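PDB 5IHX: tyrosine--tRNA ligase, mitochondrial from Emericella nidulans, which probably catalyses the ATP-dependent attachment of L-tyrosine to mitochondrial tRNA(Tyr), releasing AMP and diphosphate. Local coordinates for residues S135-M138 against Q139-L143; G82-L85 against P86-L90. All coordinates share one frame; numbering follows the deposited sequence.

Interaction 1: residues S135-M138 against Q139-L143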
loop_
_atom_site.group_PDB
_atom_site.type_symbol
_atom_site.label_atom_id
_atom_site.label_comp_id
_atom_site.label_asym_id
_atom_site.label_seq_id
_atom_site.Cartn_x
_atom_site.Cartn_y
_atom_site.Cartn_z
ATOM N N SER A 135 -26.570 3.366 1.455
ATOM C CA SER A 135 -27.614 3.919 0.599
ATOM C C SER A 135 -27.366 3.585 -0.868
ATOM O O SER A 135 -28.294 3.251 -1.603
ATOM C CB SER A 135 -27.705 5.437 0.775
ATOM O OG SER A 135 -28.054 5.772 2.106
ATOM N N MET A 136 -26.109 3.678 -1.290
ATOM C CA MET A 136 -25.753 3.399 -2.676
ATOM C C MET A 136 -25.921 1.912 -2.982
ATOM O O MET A 136 -26.323 1.537 -4.082
ATOM C CB MET A 136 -24.313 3.826 -2.966
ATOM C CG MET A 136 -23.942 3.759 -4.443
ATOM S SD MET A 136 -22.854 5.096 -4.986
ATOM C CE MET A 136 -23.905 6.529 -4.780
ATOM N N HIS A 137 -25.607 1.071 -2.001
ATOM C CA HIS A 137 -25.759 -0.372 -2.148
ATOM C C HIS A 137 -27.221 -0.740 -2.403
ATOM O O HIS A 137 -27.526 -1.550 -3.279
ATOM C CB HIS A 137 -25.239 -1.091 -0.899
ATOM C CG HIS A 137 -25.312 -2.584 -0.985
ATOM N ND1 HIS A 137 -24.241 -3.358 -1.377
ATOM C CD2 HIS A 137 -26.325 -3.445 -0.728
ATOM C CE1 HIS A 137 -24.590 -4.631 -1.358
ATOM N NE2 HIS A 137 -25.850 -4.712 -0.969
ATOM N N MET A 138 -28.123 -0.136 -1.633
ATOM C CA MET A 138 -29.554 -0.370 -1.803
ATOM C C MET A 138 -30.026 0.098 -3.174
ATOM O O MET A 138 -30.806 -0.581 -3.842
ATOM C CB MET A 138 -30.352 0.355 -0.719
ATOM C CG MET A 138 -30.233 -0.252 0.670
ATOM S SD MET A 138 -30.949 0.809 1.945
ATOM C CE MET A 138 -32.628 1.005 1.342
ATOM N N GLN A 139 -29.541 1.263 -3.591
ATOM C CA GLN A 139 -29.949 1.842 -4.866
ATOM C C GLN A 139 -29.492 0.987 -6.041
ATOM O O GLN A 139 -30.204 0.859 -7.037
ATOM C CB GLN A 139 -29.403 3.262 -5.006
ATOM C CG GLN A 139 -29.782 3.932 -6.318
ATOM C CD GLN A 139 -29.396 5.392 -6.363
ATOM O OE1 GLN A 139 -28.255 5.738 -6.678
ATOM N NE2 GLN A 139 -30.355 6.264 -6.058
ATOM N N LEU A 140 -28.304 0.405 -5.922
ATOM C CA LEU A 140 -27.762 -0.447 -6.973
ATOM C C LEU A 140 -28.535 -1.760 -7.061
ATOM O O LEU A 140 -28.771 -2.282 -8.151
ATOM C CB LEU A 140 -26.277 -0.717 -6.725
ATOM C CG LEU A 140 -25.339 0.464 -6.988
ATOM C CD1 LEU A 140 -23.959 0.197 -6.414
ATOM C CD2 LEU A 140 -25.237 0.734 -8.481
ATOM N N LYS A 141 -28.926 -2.293 -5.910
ATOM C CA LYS A 141 -29.769 -3.480 -5.871
ATOM C C LYS A 141 -31.086 -3.169 -6.577
ATOM O O LYS A 141 -31.565 -3.939 -7.412
ATOM C CB LYS A 141 -30.019 -3.913 -4.426
ATOM C CG LYS A 141 -28.897 -4.748 -3.820
ATOM C CD LYS A 141 -29.396 -5.633 -2.683
ATOM C CE LYS A 141 -29.414 -7.101 -3.082
ATOM N NZ LYS A 141 -30.179 -7.937 -2.115
ATOM N N LYS A 142 -31.654 -2.018 -6.230
ATOM C CA LYS A 142 -32.905 -1.544 -6.812
ATOM C C LYS A 142 -32.775 -1.353 -8.326
ATOM O O LYS A 142 -33.657 -1.747 -9.090
ATOM C CB LYS A 142 -33.316 -0.234 -6.132
ATOM C CG LYS A 142 -34.596 0.404 -6.635
ATOM C CD LYS A 142 -34.955 1.607 -5.767
ATOM C CE LYS A 142 -36.185 2.349 -6.269
ATOM N NZ LYS A 142 -35.900 3.141 -7.497
ATOM N N LEU A 143 -31.670 -0.752 -8.755
ATOM C CA LEU A 143 -31.429 -0.530 -10.176
ATOM C C LEU A 143 -31.331 -1.855 -10.929
ATOM O O LEU A 143 -31.832 -1.984 -12.046
ATOM C CB LEU A 143 -30.156 0.292 -10.382
ATOM C CG LEU A 143 -29.766 0.577 -11.837
ATOM C CD1 LEU A 143 -30.839 1.401 -12.538
ATOM C CD2 LEU A 143 -28.420 1.286 -11.906
#

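Interaction 2: residues G82-L85 against P86-L90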
loop_
_atom_site.group_PDB
_atom_site.type_symbol
_atom_site.label_atom_id
_atom_site.label_comp_id
_atom_site.label_asym_id
_atom_site.label_seq_id
_atom_site.Cartn_x
_atom_site.Cartn_y
_atom_site.Cartn_z
ATOM N N GLY A 82 -25.264 11.465 -14.281
ATOM C CA GLY A 82 -23.901 11.431 -14.784
ATOM C C GLY A 82 -23.193 10.090 -14.628
ATOM O O GLY A 82 -22.155 9.867 -15.247
ATOM N N HIS A 83 -23.755 9.195 -13.819
ATOM C CA HIS A 83 -23.179 7.864 -13.611
ATOM C C HIS A 83 -23.755 6.800 -14.537
ATOM O O HIS A 83 -23.253 5.679 -14.584
ATOM C CB HIS A 83 -23.408 7.377 -12.172
ATOM C CG HIS A 83 -22.606 8.095 -11.132
ATOM N ND1 HIS A 83 -23.139 9.076 -10.323
ATOM C CD2 HIS A 83 -21.321 7.940 -10.738
ATOM C CE1 HIS A 83 -22.208 9.509 -9.491
ATOM N NE2 HIS A 83 -21.096 8.836 -9.723
ATOM N N MET A 84 -24.812 7.140 -15.264
ATOM C CA MET A 84 -25.664 6.111 -15.849
ATOM C C MET A 84 -25.123 5.349 -17.058
ATOM O O MET A 84 -25.419 4.163 -17.202
ATOM C CB MET A 84 -27.007 6.731 -16.240
ATOM C CG MET A 84 -28.005 6.823 -15.095
ATOM S SD MET A 84 -28.244 5.259 -14.221
ATOM C CE MET A 84 -28.910 4.234 -15.532
ATOM N N LEU A 85 -24.349 5.997 -17.924
ATOM C CA LEU A 85 -24.024 5.380 -19.211
ATOM C C LEU A 85 -23.251 4.064 -19.062
ATOM O O LEU A 85 -23.564 3.092 -19.749
ATOM C CB LEU A 85 -23.251 6.350 -20.110
ATOM C CG LEU A 85 -24.021 7.596 -20.575
ATOM C CD1 LEU A 85 -23.239 8.341 -21.648
ATOM C CD2 LEU A 85 -25.429 7.265 -21.066
ATOM N N PRO A 86 -22.249 4.017 -18.170
ATOM C CA PRO A 86 -21.621 2.706 -17.961
ATOM C C PRO A 86 -22.615 1.648 -17.476
ATOM O O PRO A 86 -22.470 0.468 -17.794
ATOM C CB PRO A 86 -20.562 2.991 -16.895
ATOM C CG PRO A 86 -20.232 4.426 -17.070
ATOM C CD PRO A 86 -21.517 5.092 -17.478
ATOM N N PHE A 87 -23.617 2.067 -16.713
ATOM C CA PHE A 87 -24.613 1.126 -16.211
ATOM C C PHE A 87 -25.674 0.817 -17.265
ATOM O O PHE A 87 -26.311 -0.236 -17.216
ATOM C CB PHE A 87 -25.243 1.651 -14.922
ATOM C CG PHE A 87 -24.260 1.769 -13.790
ATOM C CD1 PHE A 87 -23.618 0.643 -13.304
ATOM C CD2 PHE A 87 -23.985 2.992 -13.205
ATOM C CE1 PHE A 87 -22.708 0.734 -12.270
ATOM C CE2 PHE A 87 -23.077 3.089 -12.166
ATOM C CZ PHE A 87 -22.441 1.956 -11.696
ATOM N N MET A 88 -25.863 1.723 -18.219
ATOM C CA MET A 88 -26.693 1.422 -19.380
ATOM C C MET A 88 -26.024 0.309 -20.187
ATOM O O MET A 88 -26.698 -0.559 -20.743
ATOM C CB MET A 88 -26.911 2.661 -20.252
ATOM C CG MET A 88 -27.732 3.766 -19.597
ATOM S SD MET A 88 -29.374 3.252 -19.052
ATOM C CE MET A 88 -30.057 2.576 -20.564
ATOM N N VAL A 89 -24.695 0.342 -20.255
ATOM C CA VAL A 89 -23.940 -0.719 -20.923
ATOM C C VAL A 89 -24.148 -2.060 -20.221
ATOM O O VAL A 89 -24.354 -3.082 -20.877
ATOM C CB VAL A 89 -22.429 -0.388 -20.980
ATOM C CG1 VAL A 89 -21.612 -1.598 -21.426
ATOM C CG2 VAL A 89 -22.178 0.783 -21.917
ATOM N N LEU A 90 -24.098 -2.055 -18.891
ATOM C CA LEU A 90 -24.303 -3.281 -18.125
ATOM C C LEU A 90 -25.746 -3.765 -18.249
ATOM O O LEU A 90 -26.006 -4.968 -18.271
ATOM C CB LEU A 90 -23.949 -3.076 -16.648
ATOM C CG LEU A 90 -22.499 -2.745 -16.287
ATOM C CD1 LEU A 90 -22.333 -2.739 -14.773
ATOM C CD2 LEU A 90 -21.513 -3.712 -16.932
#

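Interaction 1: residues S135-M138 against Q139-L143
M136 O accepts the backbone N-H of L140 at 2.9 Å (M136 O to L140 N), one of four successive i to i+4 bonds that make 135-143 a regular stretch of the alpha-helix 126-153. This helix lies in the chain between the parallel strands 100-104 and 164-168 of the Rossmann-type nucleotide-binding fold and packs on their sheet. The leucine also brings carbon to the same carbonyl: L140 CG is 3.3 Å from M136 O. Its CD1 branch meets M136 CG at 4.1 Å, the two side chains slanting across one another. Both residues are apolar and buried, which suits their place against V72 and L104. Q139, one residue earlier, has its CG anti to the backbone N (chi1 180°) and runs out extended, carrying its amide to the loop of S78 and M79, where OE1 accepts a hydrogen bond from M79 N and NE2 makes a weak one with S78 OG. On another flank H137 and K141 lie alongside each other, and both touch L166. Their polar ends are not in contact, K141 NZ being 5.5 Å from H137 NE2. The lysine's methylene makes the approach, oblique to the ring: K141 CD stands 4.0 Å from H137 NE2.

Interaction 2: residues G82-L85 against P86-L90
P86 follows L85 near the start of helix 84-95, the helix of the beta-alpha-beta unit between strands 68-72 and 100-104. Lacking an N-H, proline suits a first turn, where helical partners for such a donor are largely absent. Its ring CD lies beside L85 CB at 3.4 Å, a closeness set largely by the peptide link between them. F87 comes next. With its CG beside the backbone N (chi1 -64°), the ring reaches back over the previous turn, and F87 CD2 lies 3.1 Å from H83 O, approached obliquely. Beyond, the ring meets F102 with nearly parallel planes and touches V72, a suitable place for a large flat hydrophobe. M88 N donates to M84 O at 2.7 Å, almost in line with the carbonyl bond, and F87 N adds a weak bond to that oxygen. The bent side chains of M84 and M88 cross, the terminal CE of M84 lying 3.7 Å from the sulfur SD of M88; flexible thioethers fit well between helices, here reaching F363 and L366 of helix 354-368. V89 N donates to L85 O at 3.0 Å, and L90 turns to I68 and A70. Backbone bonding thus supplies the polar part of this buried turn, and side-chain cohesion is largely apolar.

How the interactions relate
Interactions 1 and 2 lie on two helices, 126-153 and 84-95, of the Rossmann-type catalytic domain, with centres about 14 Å apart and nearest atoms about 4 Å apart without touching. What they share lies between them: V72, which lines the tyrosine pocket, is touched by M136 and L140 of interaction 1 and by H83 and F87 of interaction 2, and M79 likewise receives side chains from both. The pocket is closer to interaction 2, the side chain of H83 lying about 6 Å from the bound tyrosine and that of M136 about 10 Å. H80-H83 reads His-Val-Gly-His, matching the class I HIGH signature, which in relatives handles ATP.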